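Local coordinates for sylvaticin (Pythium sylvaticum, PDB 2POS), which is a secreted alpha-elicitin-like protein that probably binds sterols and may provoke defence responses in plants, at residues P22-Q34 / Q46-L59. Sequence-based numbering, arbitrary orientation.
Sequences PALSVCQDASGWQ and QLKLMCGTAECFTL
Ala23 opens the contact by setting its methyl against the backbone of helix 54-59, CB lying 3.5 Å from Glu55 O; so small a side chain is consistent with the close approach of two helices beside a disulfide. The axes of 22-31 and 54-59 come within 8.0 Å and cross at 130° between their N-to-C directions, nearer to perpendicular than to antiparallel. The next residue, Leu24, sets out away from the other segment, yet its CD1 reaches Leu59 CD1, branch against branch. Val26 lies at the outer border; Glu55 bends at chi2, and its CG and carboxylate carbon pass obliquely across Val26 CG1. The central knob is Cys27. With SG anti to its own backbone N (chi1 -179°), it enters a hole formed by Met50, Glu55, Cys56 and Leu59 and bonds covalently to Cys56 SG; Leu59 CD2 packs against its CB. Ala30 then touches Thr53 with its methyl, while Thr53 OG1 donates to Leu49 O, tying the turn between the two helices of 46-59. At the helix end Ser31 CB presses tightly on Met50 CG, 3.5 Å away. Its hydroxyl donates to Cys27 O (2.8 Å) and, in an ST turn, accepts from Trp33 N as the chain leaves through Gly32. Trp33 returns to the interior: Met50 CE packs 3.5 Å from its CE3, and Met50 SD makes an oblique Met-aromatic contact, 4.5 Å from the six-membered ring's centroid and 39° off its normal. Leu59 CD2 reaches the edge at CZ3. Gln46 OE1 lies at the edge on the CD1 side, its amide steeply inclined to the ring, but bonds to Thr43 N, as the indole NE1 does to Gly40 O. No hydrogen bond links the two segments; one covalent bond joins them, apolar and sulfur contacts fill the interface, and Ser31, Thr53, Gln46 and Trp33 bond within their own segment or to nearby loop residues of the elicitin helical fold.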
ATOM      1  N   PRO A  22       4.700 -11.936  -6.635  1.00 14.22           N
ATOM      2  CA  PRO A  22       6.118 -11.560  -6.693  1.00 14.56           C
ATOM      3  C   PRO A  22       6.368 -10.048  -6.710  1.00 14.57           C
ATOM      4  O   PRO A  22       7.434  -9.607  -6.279  1.00 15.28           O
ATOM      5  CB  PRO A  22       6.601 -12.201  -8.007  1.00 14.77           C
ATOM      6  CG  PRO A  22       5.661 -13.330  -8.237  1.00 15.59           C
ATOM      7  CD  PRO A  22       4.325 -12.819  -7.756  1.00 14.02           C
ATOM      8  N   ALA A  23       5.392  -9.272  -7.184  1.00 14.48           N
ATOM      9  CA  ALA A  23       5.545  -7.817  -7.290  1.00 14.88           C
ATOM     10  C   ALA A  23       5.727  -7.179  -5.915  1.00 14.73           C
ATOM     11  O   ALA A  23       6.362  -6.125  -5.800  1.00 15.24           O
ATOM     12  CB  ALA A  23       4.361  -7.198  -8.019  1.00 14.86           C
ATOM     13  N   LEU A  24       5.176  -7.815  -4.878  1.00 14.82           N
ATOM     14  CA  LEU A  24       5.310  -7.295  -3.509  1.00 14.66           C
ATOM     15  C   LEU A  24       6.780  -7.200  -3.107  1.00 15.05           C
ATOM     16  O   LEU A  24       7.256  -6.129  -2.737  1.00 14.87           O
ATOM     17  CB  LEU A  24       4.526  -8.137  -2.489  1.00 14.88           C
ATOM     18  CG  LEU A  24       4.650  -7.694  -1.021  1.00 14.25           C
ATOM     19  CD1 LEU A  24       3.919  -6.375  -0.766  1.00 15.78           C
ATOM     20  CD2 LEU A  24       4.150  -8.780  -0.067  1.00 14.64           C
ATOM     21  N   SER A  25       7.491  -8.325  -3.187  1.00 15.62           N
ATOM     22  CA  SER A  25       8.896  -8.383  -2.814  1.00 16.87           C
ATOM     23  C   SER A  25       9.758  -7.446  -3.663  1.00 16.29           C
ATOM     24  O   SER A  25      10.618  -6.739  -3.133  1.00 16.28           O
ATOM     25  CB  SER A  25       9.405  -9.825  -2.908  1.00 17.32           C
ATOM     26  OG  SER A  25      10.806  -9.889  -2.712  1.00 21.39           O
ATOM     27  N   VAL A  26       9.531  -7.434  -4.975  1.00 16.34           N
ATOM     28  CA  VAL A  26      10.331  -6.591  -5.871  1.00 16.38           C
ATOM     29  C   VAL A  26      10.155  -5.111  -5.547  1.00 16.31           C
ATOM     30  O   VAL A  26      11.133  -4.367  -5.474  1.00 16.91           O
ATOM     31  CB  VAL A  26      10.027  -6.847  -7.366  1.00 16.76           C
ATOM     32  CG1 VAL A  26      10.851  -5.900  -8.253  1.00 17.56           C
ATOM     33  CG2 VAL A  26      10.307  -8.291  -7.724  1.00 17.15           C
ATOM     34  N   CYS A  27       8.908  -4.693  -5.334  1.00 15.33           N
ATOM     35  CA  CYS A  27       8.616  -3.296  -5.031  1.00 15.37           C
ATOM     36  C   CYS A  27       9.207  -2.879  -3.687  1.00 15.36           C
ATOM     37  O   CYS A  27       9.842  -1.826  -3.591  1.00 15.59           O
ATOM     38  CB  CYS A  27       7.107  -3.046  -5.058  1.00 15.44           C
ATOM     39  SG  CYS A  27       6.640  -1.329  -4.729  1.00 15.65           S
ATOM     40  N   GLN A  28       9.018  -3.714  -2.664  1.00 15.26           N
ATOM     41  CA  GLN A  28       9.520  -3.427  -1.321  1.00 15.25           C
ATOM     42  C   GLN A  28      11.044  -3.367  -1.292  1.00 16.17           C
ATOM     43  O   GLN A  28      11.622  -2.427  -0.730  1.00 16.38           O
ATOM     44  CB  GLN A  28       8.999  -4.459  -0.311  1.00 15.37           C
ATOM     45  CG  GLN A  28       7.484  -4.372  -0.075  1.00 13.98           C
ATOM     46  CD  GLN A  28       6.994  -5.337   0.990  1.00 14.83           C
ATOM     47  OE1 GLN A  28       5.983  -5.086   1.643  1.00 14.99           O
ATOM     48  NE2 GLN A  28       7.707  -6.451   1.165  1.00 14.68           N
ATOM     49  N   ASP A  29      11.692  -4.337  -1.930  1.00 17.35           N
ATOM     50  CA  ASP A  29      13.157  -4.362  -1.978  1.00 18.30           C
ATOM     51  C   ASP A  29      13.743  -3.197  -2.766  1.00 18.43           C
ATOM     52  O   ASP A  29      14.779  -2.654  -2.386  1.00 19.07           O
ATOM     53  CB  ASP A  29      13.663  -5.686  -2.556  1.00 18.77           C
ATOM     54  CG  ASP A  29      13.416  -6.870  -1.630  1.00 20.59           C
ATOM     55  OD1 ASP A  29      12.948  -6.668  -0.489  1.00 22.32           O
ATOM     56  OD2 ASP A  29      13.697  -8.012  -2.046  1.00 23.24           O
ATOM     57  N   ALA A  30      13.076  -2.807  -3.852  1.00 17.89           N
ATOM     58  CA  ALA A  30      13.548  -1.708  -4.696  1.00 17.98           C
ATOM     59  C   ALA A  30      13.430  -0.358  -4.001  1.00 17.67           C
ATOM     60  O   ALA A  30      14.304   0.500  -4.144  1.00 18.48           O
ATOM     61  CB  ALA A  30      12.795  -1.685  -6.020  1.00 18.14           C
ATOM     62  N   SER A  31      12.348  -0.175  -3.246  1.00 16.86           N
ATOM     63  CA  SER A  31      12.013   1.145  -2.711  1.00 16.60           C
ATOM     64  C   SER A  31      12.328   1.337  -1.232  1.00 16.45           C
ATOM     65  O   SER A  31      12.498   2.472  -0.785  1.00 16.73           O
ATOM     66  CB  SER A  31      10.529   1.438  -2.949  1.00 16.47           C
ATOM     67  OG  SER A  31       9.721   0.581  -2.173  1.00 15.80           O
ATOM     68  N   GLY A  32      12.376   0.239  -0.475  1.00 16.28           N
ATOM     69  CA  GLY A  32      12.515   0.322   0.975  1.00 16.59           C
ATOM     70  C   GLY A  32      11.196   0.576   1.691  1.00 16.72           C
ATOM     71  O   GLY A  32      11.159   0.610   2.929  1.00 17.43           O
ATOM     72  N   TRP A  33      10.125   0.790   0.919  1.00 16.43           N
ATOM     73  CA  TRP A  33       8.771   0.924   1.477  1.00 16.19           C
ATOM     74  C   TRP A  33       8.154  -0.446   1.696  1.00 16.56           C
ATOM     75  O   TRP A  33       8.206  -1.302   0.811  1.00 16.62           O
ATOM     76  CB  TRP A  33       7.865   1.741   0.551  1.00 15.76           C
ATOM     77  CG  TRP A  33       6.415   1.732   0.957  1.00 15.04           C
ATOM     78  CD1 TRP A  33       5.855   2.408   1.999  1.00 14.27           C
ATOM     79  CD2 TRP A  33       5.346   1.014   0.325  1.00 14.59           C
ATOM     80  NE1 TRP A  33       4.500   2.162   2.058  1.00 14.69           N
ATOM     81  CE2 TRP A  33       4.163   1.307   1.042  1.00 14.77           C
ATOM     82  CE3 TRP A  33       5.273   0.153  -0.776  1.00 13.24           C
ATOM     83  CZ2 TRP A  33       2.920   0.769   0.691  1.00 14.32           C
ATOM     84  CZ3 TRP A  33       4.035  -0.386  -1.127  1.00 14.65           C
ATOM     85  CH2 TRP A  33       2.877  -0.070  -0.400  1.00 14.17           C
ATOM     86  N   GLN A  34       7.547  -0.643   2.863  1.00 16.59           N
ATOM     87  CA  GLN A  34       6.933  -1.926   3.187  1.00 17.01           C
ATOM     88  C   GLN A  34       5.413  -1.837   3.255  1.00 16.43           C
ATOM     89  O   GLN A  34       4.863  -0.934   3.889  1.00 15.73           O
ATOM     90  CB  GLN A  34       7.488  -2.484   4.502  1.00 17.60           C
ATOM     91  CG  GLN A  34       9.027  -2.456   4.621  1.00 20.08           C
ATOM     92  CD  GLN A  34       9.749  -3.190   3.489  1.00 23.92           C
ATOM     93  OE1 GLN A  34      10.722  -2.678   2.913  1.00 26.56           O
ATOM     94  NE2 GLN A  34       9.283  -4.393   3.170  1.00 24.14           N
ATOM     95  N   GLN A  46      11.162   7.114  -0.927  1.00 16.94           N
ATOM     96  CA  GLN A  46      10.619   5.802  -1.283  1.00 16.31           C
ATOM     97  C   GLN A  46       9.718   5.895  -2.493  1.00 16.37           C
ATOM     98  O   GLN A  46       9.801   5.057  -3.396  1.00 15.25           O
ATOM     99  CB  GLN A  46       9.863   5.194  -0.103  1.00 16.13           C
ATOM    100  CG  GLN A  46      10.777   4.737   1.023  1.00 16.93           C
ATOM    101  CD  GLN A  46      10.040   4.515   2.329  1.00 18.14           C
ATOM    102  OE1 GLN A  46       8.859   4.843   2.458  1.00 17.93           O
ATOM    103  NE2 GLN A  46      10.740   3.964   3.315  1.00 21.06           N
ATOM    104  N   LEU A  47       8.874   6.925  -2.519  1.00 16.36           N
ATOM    105  CA  LEU A  47       7.968   7.140  -3.644  1.00 17.10           C
ATOM    106  C   LEU A  47       8.724   7.313  -4.966  1.00 17.36           C
ATOM    107  O   LEU A  47       8.333   6.749  -5.992  1.00 17.06           O
ATOM    108  CB  LEU A  47       7.053   8.343  -3.381  1.00 17.30           C
ATOM    109  CG  LEU A  47       5.968   8.615  -4.422  1.00 17.80           C
ATOM    110  CD1 LEU A  47       5.020   7.420  -4.551  1.00 17.91           C
ATOM    111  CD2 LEU A  47       5.185   9.871  -4.045  1.00 17.99           C
ATOM    112  N   LYS A  48       9.801   8.102  -4.934  1.00 17.74           N
ATOM    113  CA  LYS A  48      10.691   8.291  -6.080  1.00 18.21           C
ATOM    114  C   LYS A  48      11.109   6.945  -6.658  1.00 17.86           C
ATOM    115  O   LYS A  48      11.014   6.712  -7.865  1.00 18.19           O
ATOM    116  CB  LYS A  48      11.943   9.062  -5.639  1.00 18.61           C
ATOM    117  CG  LYS A  48      12.926   9.417  -6.755  1.00 22.40           C
ATOM    118  CD  LYS A  48      12.750  10.841  -7.267  1.00 27.16           C
ATOM    119  CE  LYS A  48      11.854  10.889  -8.501  1.00 29.32           C
ATOM    120  NZ  LYS A  48      11.746  12.259  -9.080  1.00 30.46           N
ATOM    121  N   LEU A  49      11.580   6.069  -5.777  1.00 17.30           N
ATOM    122  CA  LEU A  49      12.005   4.732  -6.167  1.00 17.15           C
ATOM    123  C   LEU A  49      10.845   3.895  -6.703  1.00 16.79           C
ATOM    124  O   LEU A  49      10.977   3.244  -7.731  1.00 16.77           O
ATOM    125  CB  LEU A  49      12.689   4.031  -4.994  1.00 17.49           C
ATOM    126  CG  LEU A  49      14.119   4.506  -4.701  1.00 18.07           C
ATOM    127  CD1 LEU A  49      14.526   4.192  -3.267  1.00 18.50           C
ATOM    128  CD2 LEU A  49      15.098   3.882  -5.692  1.00 20.16           C
ATOM    129  N   MET A  50       9.703   3.943  -6.015  1.00 16.35           N
ATOM    130  CA  MET A  50       8.512   3.202  -6.443  1.00 15.73           C
ATOM    131  C   MET A  50       8.062   3.620  -7.836  1.00 15.93           C
ATOM    132  O   MET A  50       7.732   2.773  -8.670  1.00 15.87           O
ATOM    133  CB  MET A  50       7.361   3.430  -5.462  1.00 15.71           C
ATOM    134  CG  MET A  50       7.546   2.752  -4.125  1.00 14.86           C
ATOM    135  SD  MET A  50       6.245   3.200  -2.964  1.00 15.96           S
ATOM    136  CE  MET A  50       4.889   2.213  -3.589  1.00 14.71           C
ATOM    137  N   CYS A  51       8.061   4.930  -8.083  1.00 16.35           N
ATOM    138  CA  CYS A  51       7.590   5.481  -9.351  1.00 16.97           C
ATOM    139  C   CYS A  51       8.452   5.075 -10.550  1.00 17.20           C
ATOM    140  O   CYS A  51       7.999   5.163 -11.684  1.00 17.62           O
ATOM    141  CB  CYS A  51       7.457   7.005  -9.257  1.00 17.06           C
ATOM    142  SG  CYS A  51       6.138   7.514  -8.115  1.00 18.29           S
ATOM    143  N   GLY A  52       9.682   4.639 -10.290  1.00 17.70           N
ATOM    144  CA  GLY A  52      10.552   4.121 -11.344  1.00 18.32           C
ATOM    145  C   GLY A  52      10.661   2.603 -11.393  1.00 18.63           C
ATOM    146  O   GLY A  52      11.532   2.059 -12.079  1.00 19.50           O
ATOM    147  N   THR A  53       9.771   1.918 -10.676  1.00 18.29           N
ATOM    148  CA  THR A  53       9.791   0.457 -10.587  1.00 17.77           C
ATOM    149  C   THR A  53       8.466  -0.087 -11.118  1.00 17.77           C
ATOM    150  O   THR A  53       7.411   0.114 -10.506  1.00 17.08           O
ATOM    151  CB  THR A  53      10.038  -0.001  -9.126  1.00 17.40           C
ATOM    152  OG1 THR A  53      11.242   0.601  -8.628  1.00 18.09           O
ATOM    153  CG2 THR A  53      10.152  -1.528  -9.019  1.00 18.27           C
ATOM    154  N   ALA A  54       8.515  -0.751 -12.272  1.00 17.35           N
ATOM    155  CA  ALA A  54       7.303  -1.284 -12.899  1.00 17.50           C
ATOM    156  C   ALA A  54       6.494  -2.135 -11.927  1.00 17.16           C
ATOM    157  O   ALA A  54       5.265  -2.061 -11.900  1.00 17.51           O
ATOM    158  CB  ALA A  54       7.643  -2.094 -14.151  1.00 17.82           C
ATOM    159  N   GLU A  55       7.197  -2.930 -11.126  1.00 16.99           N
ATOM    160  CA  GLU A  55       6.553  -3.859 -10.197  1.00 16.96           C
ATOM    161  C   GLU A  55       5.755  -3.157  -9.103  1.00 16.29           C
ATOM    162  O   GLU A  55       4.799  -3.727  -8.570  1.00 16.40           O
ATOM    163  CB  GLU A  55       7.582  -4.802  -9.587  1.00 17.05           C
ATOM    164  CG  GLU A  55       8.121  -5.833 -10.586  1.00 18.80           C
ATOM    165  CD  GLU A  55       9.323  -5.351 -11.394  1.00 22.30           C
ATOM    166  OE1 GLU A  55       9.732  -4.168 -11.293  1.00 22.35           O
ATOM    167  OE2 GLU A  55       9.873  -6.186 -12.144  1.00 23.91           O
ATOM    168  N   CYS A  56       6.144  -1.929  -8.765  1.00 15.48           N
ATOM    169  CA  CYS A  56       5.352  -1.139  -7.815  1.00 14.97           C
ATOM    170  C   CYS A  56       3.984  -0.773  -8.385  1.00 14.58           C
ATOM    171  O   CYS A  56       2.984  -0.810  -7.677  1.00 14.10           O
ATOM    172  CB  CYS A  56       6.115   0.096  -7.347  1.00 15.27           C
ATOM    173  SG  CYS A  56       7.503  -0.309  -6.281  1.00 16.06           S
ATOM    174  N   PHE A  57       3.929  -0.460  -9.675  1.00 14.69           N
ATOM    175  CA  PHE A  57       2.644  -0.234 -10.347  1.00 15.10           C
ATOM    176  C   PHE A  57       1.811  -1.514 -10.375  1.00 15.13           C
ATOM    177  O   PHE A  57       0.604  -1.482 -10.145  1.00 14.75           O
ATOM    178  CB  PHE A  57       2.854   0.309 -11.760  1.00 15.84           C
ATOM    179  CG  PHE A  57       3.423   1.698 -11.785  1.00 16.07           C
ATOM    180  CD1 PHE A  57       4.794   1.905 -11.658  1.00 17.47           C
ATOM    181  CD2 PHE A  57       2.586   2.803 -11.920  1.00 18.23           C
ATOM    182  CE1 PHE A  57       5.329   3.192 -11.667  1.00 17.10           C
ATOM    183  CE2 PHE A  57       3.117   4.098 -11.939  1.00 17.96           C
ATOM    184  CZ  PHE A  57       4.484   4.288 -11.812  1.00 17.49           C
ATOM    185  N   THR A  58       2.469  -2.639 -10.653  1.00 15.11           N
ATOM    186  CA  THR A  58       1.816  -3.944 -10.612  1.00 15.15           C
ATOM    187  C   THR A  58       1.263  -4.225  -9.217  1.00 14.69           C
ATOM    188  O   THR A  58       0.114  -4.665  -9.071  1.00 15.23           O
ATOM    189  CB  THR A  58       2.789  -5.066 -11.041  1.00 15.82           C
ATOM    190  OG1 THR A  58       3.302  -4.753 -12.344  1.00 16.75           O
ATOM    191  CG2 THR A  58       2.085  -6.430 -11.085  1.00 15.88           C
ATOM    192  N   LEU A  59       2.076  -3.962  -8.200  1.00 14.14           N
ATOM    193  CA  LEU A  59       1.655  -4.169  -6.825  1.00 13.65           C
ATOM    194  C   LEU A  59       0.447  -3.305  -6.482  1.00 13.27           C
ATOM    195  O   LEU A  59      -0.534  -3.796  -5.921  1.00 13.10           O
ATOM    196  CB  LEU A  59       2.801  -3.876  -5.849  1.00 13.50           C
ATOM    197  CG  LEU A  59       2.414  -3.934  -4.369  1.00 14.25           C
ATOM    198  CD1 LEU A  59       1.898  -5.313  -3.973  1.00 14.01           C
ATOM    199  CD2 LEU A  59       3.598  -3.532  -3.494  1.00 13.33           C
TER